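Local coordinates for protein phosphodiesterase (Salpingoeca rosetta, PDB 7CJ3) that belongs to the bacteriorhodopsin-like family, its transmembrane domain being a helical bundle that holds retinal in a buried pocket, at residues 78-83 with 90-95; 129-134 with 169-174; 190-195 with 232-237. All coordinates share one frame; numbering follows the deposited sequence.

Contact 1 (78-83 with 90-95). With OLC ((2R)-2,3-dihydroxypropyl (9Z)-octadec-9-enoate), chain Q.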
loop_
_atom_site.group_PDB
_atom_site.type_symbol
_atom_site.label_atom_id
_atom_site.label_comp_id
_atom_site.label_asym_id
_atom_site.label_seq_id
_atom_site.Cartn_x
_atom_site.Cartn_y
_atom_site.Cartn_z
ATOM N N LEU B 78 -14.170 -4.858 -1.172
ATOM C CA LEU B 78 -14.625 -5.777 -0.096
ATOM C C LEU B 78 -15.533 -5.001 0.863
ATOM O O LEU B 78 -16.455 -5.606 1.406
ATOM C CB LEU B 78 -13.427 -6.396 0.626
ATOM C CG LEU B 78 -12.491 -7.240 -0.241
ATOM C CD1 LEU B 78 -11.494 -8.026 0.619
ATOM C CD2 LEU B 78 -13.282 -8.180 -1.135
ATOM N N ALA B 79 -15.299 -3.703 1.040
ATOM C CA ALA B 79 -16.126 -2.811 1.882
ATOM C C ALA B 79 -17.479 -2.555 1.206
ATOM O O ALA B 79 -18.465 -2.351 1.943
ATOM C CB ALA B 79 -15.390 -1.517 2.149
ATOM N N TYR B 80 -17.530 -2.547 -0.131
ATOM C CA TYR B 80 -18.757 -2.271 -0.925
ATOM C C TYR B 80 -19.667 -3.506 -0.915
ATOM O O TYR B 80 -20.874 -3.366 -0.594
ATOM C CB TYR B 80 -18.425 -1.887 -2.370
ATOM C CG TYR B 80 -19.633 -1.490 -3.190
ATOM C CD1 TYR B 80 -19.912 -0.155 -3.449
ATOM C CD2 TYR B 80 -20.535 -2.438 -3.650
ATOM C CE1 TYR B 80 -21.025 0.224 -4.176
ATOM C CE2 TYR B 80 -21.662 -2.071 -4.367
ATOM C CZ TYR B 80 -21.907 -0.736 -4.637
ATOM O OH TYR B 80 -23.024 -0.378 -5.339
ATOM N N VAL B 81 -19.104 -4.666 -1.275
ATOM C CA VAL B 81 -19.837 -5.959 -1.388
ATOM C C VAL B 81 -20.407 -6.323 -0.012
ATOM O O VAL B 81 -21.343 -7.120 0.045
ATOM C CB VAL B 81 -18.946 -7.091 -1.926
ATOM C CG1 VAL B 81 -18.362 -6.756 -3.288
ATOM C CG2 VAL B 81 -17.842 -7.463 -0.948
ATOM N N ASN B 82 -19.860 -5.757 1.067
ATOM C CA ASN B 82 -20.073 -6.183 2.473
ATOM C C ASN B 82 -20.718 -5.086 3.294
ATOM O O ASN B 82 -20.611 -5.179 4.545
ATOM C CB ASN B 82 -18.751 -6.553 3.139
ATOM C CG ASN B 82 -18.512 -8.034 3.210
ATOM O OD1 ASN B 82 -18.932 -8.783 2.332
ATOM N ND2 ASN B 82 -17.796 -8.453 4.236
ATOM N N ALA B 83 -21.388 -4.104 2.682
ATOM C CA ALA B 83 -21.839 -2.870 3.369
ATOM C C ALA B 83 -22.765 -3.230 4.540
ATOM O O ALA B 83 -23.691 -4.057 4.343
ATOM C CB ALA B 83 -22.485 -1.918 2.398
ATOM N N VAL B 90 -22.483 3.125 -0.514
ATOM C CA VAL B 90 -22.366 4.357 -1.339
ATOM C C VAL B 90 -20.995 4.980 -1.087
ATOM O O VAL B 90 -20.317 5.351 -2.041
ATOM C CB VAL B 90 -23.491 5.357 -1.027
ATOM C CG1 VAL B 90 -22.977 6.776 -0.861
ATOM C CG2 VAL B 90 -24.573 5.304 -2.091
ATOM N N LEU B 91 -20.583 5.060 0.180
ATOM C CA LEU B 91 -19.340 5.744 0.587
ATOM C C LEU B 91 -18.152 4.873 0.203
ATOM O O LEU B 91 -17.184 5.473 -0.252
ATOM C CB LEU B 91 -19.375 6.060 2.083
ATOM C CG LEU B 91 -20.377 7.144 2.500
ATOM C CD1 LEU B 91 -20.553 7.145 4.023
ATOM C CD2 LEU B 91 -19.967 8.537 1.979
ATOM N N SER B 92 -18.211 3.544 0.361
ATOM C CA SER B 92 -17.075 2.632 0.046
ATOM C C SER B 92 -16.928 2.482 -1.475
ATOM O O SER B 92 -15.798 2.217 -1.930
ATOM C CB SER B 92 -17.201 1.302 0.721
ATOM O OG SER B 92 -18.430 0.665 0.389
ATOM N N GLY B 93 -18.034 2.654 -2.216
ATOM C CA GLY B 93 -18.084 2.600 -3.691
ATOM C C GLY B 93 -17.304 3.742 -4.315
ATOM O O GLY B 93 -16.470 3.453 -5.220
ATOM N N ILE B 94 -17.515 4.971 -3.826
ATOM C CA ILE B 94 -16.849 6.222 -4.330
ATOM C C ILE B 94 -15.329 6.120 -4.110
ATOM O O ILE B 94 -14.541 6.577 -4.981
ATOM C CB ILE B 94 -17.449 7.498 -3.694
ATOM C CG1 ILE B 94 -18.977 7.548 -3.829
ATOM C CG2 ILE B 94 -16.809 8.742 -4.271
ATOM C CD1 ILE B 94 -19.628 8.863 -3.503
ATOM N N LEU B 95 -14.911 5.504 -3.009
ATOM C CA LEU B 95 -13.471 5.364 -2.700
ATOM C C LEU B 95 -12.833 4.339 -3.652
ATOM O O LEU B 95 -11.648 4.517 -4.023
ATOM C CB LEU B 95 -13.339 4.999 -1.221
ATOM C CG LEU B 95 -13.822 6.110 -0.288
ATOM C CD1 LEU B 95 -13.514 5.791 1.169
ATOM C CD2 LEU B 95 -13.232 7.457 -0.686
HETATM C C18 OLC Q . -8.356 -4.599 -7.869
HETATM C C10 OLC Q . -12.188 1.405 -11.039
HETATM C C9 OLC Q . -13.214 0.984 -10.286
HETATM C C17 OLC Q . -7.663 -3.897 -9.025
HETATM C C11 OLC Q . -10.978 0.505 -11.079
HETATM C C8 OLC Q . -13.154 -0.313 -9.492
HETATM C C24 OLC Q . -25.278 -0.062 -10.617
HETATM C C16 OLC Q . -8.335 -2.570 -9.447
HETATM C C12 OLC Q . -9.914 0.790 -12.135
HETATM C C7 OLC Q . -14.518 -0.898 -9.139
HETATM C C15 OLC Q . -7.536 -1.906 -10.603
HETATM C C13 OLC Q . -8.939 -0.411 -12.165
HETATM C C6 OLC Q . -15.467 0.072 -8.445
HETATM C C14 OLC Q . -7.931 -0.482 -11.003
HETATM C C5 OLC Q . -16.466 -0.702 -7.552
HETATM C C4 OLC Q . -17.901 -0.765 -8.076
HETATM C C3 OLC Q . -18.929 -0.235 -7.077
HETATM C C2 OLC Q . -20.165 0.351 -7.775
HETATM C C21 OLC Q . -23.454 0.120 -8.903
HETATM C C1 OLC Q . -21.222 -0.711 -8.077
HETATM C C22 OLC Q . -24.539 -0.810 -9.478
HETATM O O19 OLC Q . -20.920 -1.816 -8.510
HETATM O O25 OLC Q . -25.419 -0.776 -11.867
HETATM O O23 OLC Q . -23.965 -2.063 -9.901
HETATM O O20 OLC Q . -22.655 -0.449 -7.867
#

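Contact 2 (129-134 with 169-174). With RET (retinal), chain K.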
loop_
_atom_site.group_PDB
_atom_site.type_symbol
_atom_site.label_atom_id
_atom_site.label_comp_id
_atom_site.label_asym_id
_atom_site.label_seq_id
_atom_site.Cartn_x
_atom_site.Cartn_y
_atom_site.Cartn_z
ATOM N N MET B 129 -1.021 14.221 -16.362
ATOM C CA MET B 129 -1.755 13.000 -15.923
ATOM C C MET B 129 -2.016 13.058 -14.408
ATOM O O MET B 129 -3.164 12.813 -14.008
ATOM C CB MET B 129 -0.996 11.723 -16.298
ATOM C CG MET B 129 -1.749 10.449 -15.964
ATOM S SD MET B 129 -3.262 10.182 -16.910
ATOM C CE MET B 129 -2.512 9.372 -18.322
ATOM N N ARG B 130 -1.022 13.427 -13.599
ATOM C CA ARG B 130 -1.240 13.628 -12.141
ATOM C C ARG B 130 -2.314 14.707 -11.950
ATOM O O ARG B 130 -3.305 14.416 -11.241
ATOM C CB ARG B 130 0.036 13.949 -11.374
ATOM C CG ARG B 130 -0.166 13.922 -9.861
ATOM C CD ARG B 130 1.147 13.817 -9.086
ATOM N NE ARG B 130 2.136 14.769 -9.576
ATOM C CZ ARG B 130 3.458 14.581 -9.563
ATOM N NH1 ARG B 130 3.996 13.487 -9.025
ATOM N NH2 ARG B 130 4.250 15.508 -10.064
ATOM N N TYR B 131 -2.169 15.865 -12.599
ATOM C CA TYR B 131 -3.175 16.959 -12.528
ATOM C C TYR B 131 -4.550 16.428 -12.980
ATOM O O TYR B 131 -5.542 16.678 -12.257
ATOM C CB TYR B 131 -2.697 18.189 -13.310
ATOM C CG TYR B 131 -1.730 19.075 -12.563
ATOM C CD1 TYR B 131 -2.164 19.902 -11.514
ATOM C CD2 TYR B 131 -0.387 19.128 -12.909
ATOM C CE1 TYR B 131 -1.291 20.726 -10.822
ATOM C CE2 TYR B 131 0.502 19.960 -12.237
ATOM C CZ TYR B 131 0.053 20.760 -11.190
ATOM O OH TYR B 131 0.933 21.585 -10.533
ATOM N N ALA B 132 -4.619 15.658 -14.070
ATOM C CA ALA B 132 -5.872 15.032 -14.559
ATOM C C ALA B 132 -6.506 14.137 -13.500
ATOM O O ALA B 132 -7.690 14.283 -13.225
ATOM C CB ALA B 132 -5.599 14.247 -15.819
ATOM N N GLU B 133 -5.748 13.197 -12.952
ATOM C CA GLU B 133 -6.166 12.366 -11.790
ATOM C C GLU B 133 -6.759 13.238 -10.658
ATOM O O GLU B 133 -7.886 12.959 -10.179
ATOM C CB GLU B 133 -4.937 11.623 -11.269
ATOM C CG GLU B 133 -5.246 10.766 -10.061
ATOM C CD GLU B 133 -4.217 10.820 -8.942
ATOM O OE1 GLU B 133 -3.013 10.980 -9.244
ATOM O OE2 GLU B 133 -4.635 10.704 -7.767
ATOM N N TRP B 134 -5.993 14.249 -10.216
ATOM C CA TRP B 134 -6.380 15.181 -9.131
ATOM C C TRP B 134 -7.730 15.844 -9.460
ATOM O O TRP B 134 -8.613 15.876 -8.553
ATOM C CB TRP B 134 -5.266 16.202 -8.841
ATOM C CG TRP B 134 -4.048 15.627 -8.166
ATOM C CD1 TRP B 134 -3.868 14.328 -7.753
ATOM C CD2 TRP B 134 -2.823 16.320 -7.834
ATOM N NE1 TRP B 134 -2.625 14.173 -7.197
ATOM C CE2 TRP B 134 -1.964 15.378 -7.224
ATOM C CE3 TRP B 134 -2.370 17.639 -7.960
ATOM C CZ2 TRP B 134 -0.685 15.716 -6.783
ATOM C CZ3 TRP B 134 -1.117 17.980 -7.486
ATOM C CH2 TRP B 134 -0.274 17.011 -6.947
ATOM N N GLY B 169 -5.195 26.122 -11.917
ATOM C CA GLY B 169 -4.311 27.200 -11.440
ATOM C C GLY B 169 -2.899 26.708 -11.151
ATOM O O GLY B 169 -1.910 27.300 -11.684
ATOM N N GLY B 170 -2.778 25.648 -10.350
ATOM C CA GLY B 170 -1.466 25.049 -10.049
ATOM C C GLY B 170 -0.699 24.745 -11.317
ATOM O O GLY B 170 0.463 25.183 -11.448
ATOM N N ALA B 171 -1.340 24.012 -12.242
ATOM C CA ALA B 171 -0.723 23.531 -13.495
ATOM C C ALA B 171 -0.339 24.711 -14.397
ATOM O O ALA B 171 0.827 24.757 -14.840
ATOM C CB ALA B 171 -1.664 22.585 -14.191
ATOM N N LEU B 172 -1.296 25.617 -14.665
ATOM C CA LEU B 172 -1.095 26.821 -15.506
ATOM C C LEU B 172 0.104 27.600 -14.958
ATOM O O LEU B 172 1.019 27.950 -15.737
ATOM C CB LEU B 172 -2.394 27.630 -15.474
ATOM C CG LEU B 172 -2.378 29.031 -16.096
ATOM C CD1 LEU B 172 -1.985 28.966 -17.575
ATOM C CD2 LEU B 172 -3.739 29.714 -15.925
ATOM N N SER B 173 0.134 27.806 -13.643
ATOM C CA SER B 173 1.105 28.702 -12.976
ATOM C C SER B 173 2.532 28.231 -13.269
ATOM O O SER B 173 3.449 29.077 -13.250
ATOM C CB SER B 173 0.817 28.816 -11.503
ATOM O OG SER B 173 1.451 27.785 -10.774
ATOM N N SER B 174 2.711 26.939 -13.551
ATOM C CA SER B 174 4.039 26.298 -13.721
ATOM C C SER B 174 4.645 26.680 -15.077
ATOM O O SER B 174 5.864 26.428 -15.251
ATOM C CB SER B 174 3.944 24.806 -13.564
ATOM O OG SER B 174 3.132 24.476 -12.461
HETATM C C1 RET K . -1.319 22.665 -6.090
HETATM C C2 RET K . -0.881 23.963 -6.770
HETATM C C3 RET K . -0.351 24.974 -5.854
HETATM C C4 RET K . -1.354 25.304 -4.769
HETATM C C5 RET K . -2.187 24.148 -4.290
HETATM C C6 RET K . -2.097 22.894 -4.797
HETATM C C7 RET K . -2.794 21.798 -4.109
HETATM C C8 RET K . -2.960 20.476 -4.512
HETATM C C9 RET K . -3.825 19.489 -3.955
HETATM C C10 RET K . -3.939 18.182 -4.492
HETATM C C11 RET K . -4.595 17.069 -3.950
HETATM C C12 RET K . -4.627 15.753 -4.395
HETATM C C13 RET K . -5.345 14.677 -3.846
HETATM C C14 RET K . -5.349 13.443 -4.471
HETATM C C15 RET K . -6.393 12.429 -4.354
HETATM C C16 RET K . -2.196 21.955 -7.138
HETATM C C17 RET K . -0.062 21.814 -5.832
HETATM C C18 RET K . -3.133 24.565 -3.183
HETATM C C19 RET K . -4.655 19.784 -2.743
HETATM C C20 RET K . -6.077 14.905 -2.559
#

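Contact 3 (190-195 with 232-237). With RET (retinal), chain K; OLC ((2R)-2,3-dihydroxypropyl (9Z)-octadec-9-enoate), chain O.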
loop_
_atom_site.group_PDB
_atom_site.type_symbol
_atom_site.label_atom_id
_atom_site.label_comp_id
_atom_site.label_asym_id
_atom_site.label_seq_id
_atom_site.Cartn_x
_atom_site.Cartn_y
_atom_site.Cartn_z
ATOM N N ALA B 190 -4.772 30.417 -1.989
ATOM C CA ALA B 190 -5.815 31.158 -1.239
ATOM C C ALA B 190 -7.142 30.402 -1.303
ATOM O O ALA B 190 -7.839 30.330 -0.301
ATOM C CB ALA B 190 -5.946 32.554 -1.775
ATOM N N THR B 191 -7.487 29.865 -2.464
ATOM C CA THR B 191 -8.733 29.088 -2.677
ATOM C C THR B 191 -8.656 27.777 -1.884
ATOM O O THR B 191 -9.666 27.382 -1.256
ATOM C CB THR B 191 -8.914 28.799 -4.165
ATOM O OG1 THR B 191 -8.609 30.004 -4.871
ATOM C CG2 THR B 191 -10.305 28.302 -4.477
ATOM N N TYR B 192 -7.486 27.130 -1.902
ATOM C CA TYR B 192 -7.205 25.919 -1.089
ATOM C C TYR B 192 -7.533 26.189 0.393
ATOM O O TYR B 192 -8.117 25.258 1.030
ATOM C CB TYR B 192 -5.774 25.415 -1.300
ATOM C CG TYR B 192 -5.400 24.307 -0.346
ATOM C CD1 TYR B 192 -5.738 22.981 -0.614
ATOM C CD2 TYR B 192 -4.750 24.584 0.851
ATOM C CE1 TYR B 192 -5.409 21.960 0.268
ATOM C CE2 TYR B 192 -4.408 23.571 1.732
ATOM C CZ TYR B 192 -4.745 22.256 1.450
ATOM O OH TYR B 192 -4.417 21.278 2.335
ATOM N N ILE B 193 -7.194 27.382 0.931
ATOM C CA ILE B 193 -7.553 27.777 2.330
ATOM C C ILE B 193 -9.089 27.864 2.435
ATOM O O ILE B 193 -9.670 27.280 3.386
ATOM C CB ILE B 193 -6.910 29.111 2.765
ATOM C CG1 ILE B 193 -5.393 29.157 2.590
ATOM C CG2 ILE B 193 -7.289 29.444 4.208
ATOM C CD1 ILE B 193 -4.672 28.126 3.397
ATOM N N TYR B 194 -9.722 28.602 1.513
ATOM C CA TYR B 194 -11.191 28.768 1.461
ATOM C C TYR B 194 -11.845 27.378 1.500
ATOM O O TYR B 194 -12.839 27.162 2.238
ATOM C CB TYR B 194 -11.573 29.599 0.234
ATOM C CG TYR B 194 -13.040 29.533 -0.114
ATOM C CD1 TYR B 194 -13.957 30.418 0.433
ATOM C CD2 TYR B 194 -13.511 28.562 -0.981
ATOM C CE1 TYR B 194 -15.310 30.334 0.135
ATOM C CE2 TYR B 194 -14.861 28.440 -1.263
ATOM C CZ TYR B 194 -15.762 29.336 -0.714
ATOM O OH TYR B 194 -17.082 29.207 -1.032
ATOM N N VAL B 195 -11.290 26.446 0.726
ATOM C CA VAL B 195 -11.811 25.060 0.562
ATOM C C VAL B 195 -11.681 24.302 1.889
ATOM O O VAL B 195 -12.702 23.701 2.341
ATOM C CB VAL B 195 -11.070 24.343 -0.588
ATOM C CG1 VAL B 195 -11.236 22.830 -0.533
ATOM C CG2 VAL B 195 -11.494 24.870 -1.955
ATOM N N SER B 232 -2.943 15.543 5.126
ATOM C CA SER B 232 -2.507 14.889 3.862
ATOM C C SER B 232 -2.482 15.872 2.684
ATOM O O SER B 232 -1.469 15.932 2.019
ATOM C CB SER B 232 -3.365 13.697 3.557
ATOM O OG SER B 232 -4.739 14.033 3.520
ATOM N N TRP B 233 -3.561 16.620 2.443
ATOM C CA TRP B 233 -3.736 17.449 1.223
ATOM C C TRP B 233 -2.748 18.611 1.241
ATOM O O TRP B 233 -2.428 19.144 0.159
ATOM C CB TRP B 233 -5.156 18.006 1.109
ATOM C CG TRP B 233 -6.230 17.028 0.751
ATOM C CD1 TRP B 233 -6.342 15.716 1.118
ATOM C CD2 TRP B 233 -7.409 17.328 -0.010
ATOM N NE1 TRP B 233 -7.506 15.180 0.626
ATOM C CE2 TRP B 233 -8.175 16.145 -0.072
ATOM C CE3 TRP B 233 -7.896 18.486 -0.622
ATOM C CZ2 TRP B 233 -9.403 16.096 -0.728
ATOM C CZ3 TRP B 233 -9.102 18.433 -1.279
ATOM C CH2 TRP B 233 -9.842 17.252 -1.328
ATOM N N SER B 234 -2.317 19.036 2.425
ATOM C CA SER B 234 -1.444 20.225 2.587
ATOM C C SER B 234 -0.047 19.914 2.068
ATOM O O SER B 234 0.715 20.834 1.866
ATOM C CB SER B 234 -1.421 20.669 3.995
ATOM O OG SER B 234 -2.617 21.381 4.302
ATOM N N ILE B 235 0.261 18.655 1.815
ATOM C CA ILE B 235 1.642 18.273 1.424
ATOM C C ILE B 235 1.892 18.718 -0.010
ATOM O O ILE B 235 3.003 19.143 -0.296
ATOM C CB ILE B 235 1.883 16.778 1.700
ATOM C CG1 ILE B 235 1.939 16.564 3.209
ATOM C CG2 ILE B 235 3.141 16.282 1.024
ATOM C CD1 ILE B 235 1.445 15.224 3.618
ATOM N N PHE B 236 0.877 18.704 -0.859
ATOM C CA PHE B 236 1.045 19.035 -2.309
ATOM C C PHE B 236 1.494 20.487 -2.473
ATOM O O PHE B 236 2.564 20.720 -3.026
ATOM C CB PHE B 236 -0.212 18.667 -3.093
ATOM C CG PHE B 236 -0.627 17.245 -2.847
ATOM C CD1 PHE B 236 0.140 16.200 -3.340
ATOM C CD2 PHE B 236 -1.733 16.959 -2.070
ATOM C CE1 PHE B 236 -0.226 14.890 -3.102
ATOM C CE2 PHE B 236 -2.087 15.646 -1.823
ATOM C CZ PHE B 236 -1.336 14.615 -2.343
ATOM N N PRO B 237 0.742 21.490 -1.956
ATOM C CA PRO B 237 1.164 22.883 -2.063
ATOM C C PRO B 237 2.557 23.080 -1.461
ATOM O O PRO B 237 3.315 23.848 -2.021
ATOM C CB PRO B 237 0.111 23.679 -1.288
ATOM C CG PRO B 237 -0.679 22.659 -0.489
ATOM C CD PRO B 237 -0.530 21.348 -1.232
HETATM C C1 RET K . -1.319 22.665 -6.090
HETATM C C2 RET K . -0.881 23.963 -6.770
HETATM C C3 RET K . -0.351 24.974 -5.854
HETATM C C4 RET K . -1.354 25.304 -4.769
HETATM C C5 RET K . -2.187 24.148 -4.290
HETATM C C6 RET K . -2.097 22.894 -4.797
HETATM C C7 RET K . -2.794 21.798 -4.109
HETATM C C8 RET K . -2.960 20.476 -4.512
HETATM C C9 RET K . -3.825 19.489 -3.955
HETATM C C10 RET K . -3.939 18.182 -4.492
HETATM C C11 RET K . -4.595 17.069 -3.950
HETATM C C12 RET K . -4.627 15.753 -4.395
HETATM C C13 RET K . -5.345 14.677 -3.846
HETATM C C14 RET K . -5.349 13.443 -4.471
HETATM C C15 RET K . -6.393 12.429 -4.354
HETATM C C16 RET K . -2.196 21.955 -7.138
HETATM C C17 RET K . -0.062 21.814 -5.832
HETATM C C18 RET K . -3.133 24.565 -3.183
HETATM C C19 RET K . -4.655 19.784 -2.743
HETATM C C20 RET K . -6.077 14.905 -2.559
HETATM C C18 OLC O . -0.885 34.833 -0.568
HETATM C C10 OLC O . -8.918 32.792 1.714
HETATM C C9 OLC O . -10.178 32.513 2.051
HETATM C C17 OLC O . -2.004 35.825 -0.290
HETATM C C11 OLC O . -7.833 33.181 2.684
HETATM C C8 OLC O . -10.702 32.587 3.456
HETATM C C24 OLC O . -17.319 36.787 7.512
HETATM C C16 OLC O . -3.324 35.073 -0.077
HETATM C C12 OLC O . -6.763 33.964 1.928
HETATM C C7 OLC O . -12.155 32.102 3.541
HETATM C C15 OLC O . -4.139 35.549 1.143
HETATM C C13 OLC O . -5.342 33.395 2.026
HETATM C C6 OLC O . -12.773 32.744 4.776
HETATM C C14 OLC O . -4.275 34.485 2.262
HETATM C C5 OLC O . -13.837 31.922 5.481
HETATM C C4 OLC O . -14.985 31.627 4.548
HETATM C C3 OLC O . -15.841 32.836 4.140
HETATM C C2 OLC O . -16.498 33.563 5.330
HETATM C C21 OLC O . -19.284 35.511 6.611
HETATM C C1 OLC O . -17.822 34.226 4.957
HETATM C C22 OLC O . -18.393 35.739 7.842
HETATM O O19 OLC O . -17.996 34.690 3.842
HETATM O O25 OLC O . -16.037 36.404 8.026
HETATM O O23 OLC O . -19.191 36.139 8.981
HETATM O O20 OLC O . -18.921 34.313 5.920
#

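Contact 1 (78-83 with 90-95)
Ser-92 OG, set against the backbone of Tyr-80, is gripped from its own helix: it is hydrogen-bonded to the carbonyl oxygens of Lys-88 and Arg-89, one turn back. A first torsion of 56° turns the hydroxyl between the backbone N and the carbonyl carbon of Ser-92, which brings it back over those carbonyls. Its far side then faces the neighbouring helix, where OG lies 3.2 Å from Tyr-80 CA. Tyr-80 N is also near, but at a poor angle for a bond, so the meeting is one of packing. Beside it the small side chains touch, Ser-92 CB lying 3.6 Å from Ala-79 CB, and the backbones come close enough that the CA atoms of Tyr-80 and Ser-92 are 5.3 Å apart.

Tyr-80 extends the contact along the second helix. With CG anti to the backbone N (chi1 -175°) the ring reaches across Gly-93, whose CA stands at the ring edge 3.3 Å from Tyr-80 CD1. Over one ring face runs the acyl chain of (2R)-2,3-dihydroxypropyl (9Z)-octadec-9-enoate, its C3 sitting 3.6 Å above the plane and offset toward the rim. The phenol oxygen Tyr-80 OH lies 2.6 Å from O20 of the same lipid, at the junction of chain and head group.

The contact closes a helical hairpin, packing the last turn of helix 58-81 on the start of antiparallel helix 86-111. Helix 17-41 adds Thr-18 against Tyr-80, helix 250-277 adds Met-272 against Ser-92, and Leu-78 and Val-81 pack on Asn-274 of the second subunit, Asn-82 on its Leu-277.

Contact 2 (129-134 with 169-174)
Tyr-131 and Ala-171 meet in a CH-pi contact: the methyl CB of Ala-171 stands 3.6 Å from the ring centroid, only 2° off the ring normal, so it is centred over the face. A first torsion of -81°, which places CG beside the backbone N of Tyr-131, sends the ring across to helix 153-173. The phenol oxygen then packs on the backbone of that helix, Tyr-131 OH lying 3.6 Å from Gly-170 C.

Polar bonds gather on the 169-174 side. Gly-170 O accepts from Ser-173 OG and Ser-174 OG, each 2.9 Å away and coming from opposite faces of the carbonyl plane. Arg-244 NH2 also bonds to this oxygen, and Arg-244 NH1 to Ser-173 OG, so two atoms of segment 169-174 are held by the guanidinium group of Arg-244, on helix 235-245. On the other segment, the charge of Arg-130 is met by a salt bridge from NH1 to Glu-254.

Contacts with retinal join the two sides. Gly-170 CA comes to 3.5 Å from C2 of the retinal ring, while methyl C16 lies at the edge of the Tyr-131 ring. Trp-134 lies flat beneath the polyene: C12 is 3.6 Å above one indole face, toward the rim, and Arg-130 CG packs on the opposite face at 3.4 Å above the plane. Trp-134 NE1 makes a weak hydrogen bond to Asp-261 OD2.

Helices 128-149 and 153-173, consecutive in the bundle, thus form one wall of the retinal pocket. Helix 178-207 backs Ser-173 through Val-184 and Phe-185, helix 86-111 lies against Arg-130 and Glu-133, and helix 17-41 covers Met-129.

Contact 3 (190-195 with 232-237)
Tyr-192 reaches from helix 178-207 to Ser-234, its OH donating a hydrogen bond of 2.7 Å to Ser-234 OG in the plane of the phenol ring. Ser-234 OG is bonded in turn to the carbonyl of Val-230, so the phenol is tied through Ser-234 to the helix 219-233 backbone. With chi1 at 172°, the ring extends away from its own helix. Pro-237 CG lies over one face, 4.4 Å from Tyr-192 CE2, and Trp-233 CB sits at the edge, 4.1 Å from Tyr-192 CE1; the two aromatic side chains cross obliquely. Methyl C18 of retinal is 3.4 Å from Tyr-192 CB.

This is the pocket of a bacteriorhodopsin-like helical bundle. Helices 219-233 and 235-245 follow each other through 232-237; Pro-237 has no N-H to bond to Trp-233 O, its partner in a regular helix. Trp-233 lays an indole face against methyl C20 of retinal, 3.4 Å above the plane, while Phe-236 CD2 meets C11 at 3.4 Å.

Beyond Tyr-192, Ile-193 and Tyr-194 turn to the lipid (2R)-2,3-dihydroxypropyl (9Z)-octadec-9-enoate, whose C9 lies 3.7 Å from Tyr-194 CB. Tyr-194 OH is hydrogen-bonded to Asp-158, and Val-195 packs on Ile-159 of helix 153-173.

How the contacts relate
Contacts 2 and 3 are two sides of one retinal pocket: their centres lie 14 Å apart and they touch directly, Trp-134 CZ2 standing 3.6 Å from Phe-236 CD1. Trp-134 of contact 2 and Trp-233 of contact 3 flank the polyene from opposite sides, an enclosure familiar from bacteriorhodopsin. Gly-170 and Pro-237 reach the ring end of the ligand from different helices. Contact 1 stands apart, its centre 29 Å from that of contact 2 and 27 Å from that of contact 3, with nearest atoms about 10 and 9 Å away. Helix 128-149 links it to the pocket, carrying Trp-134 in contact 2 and Trp-144, which bonds to Leu-91 O.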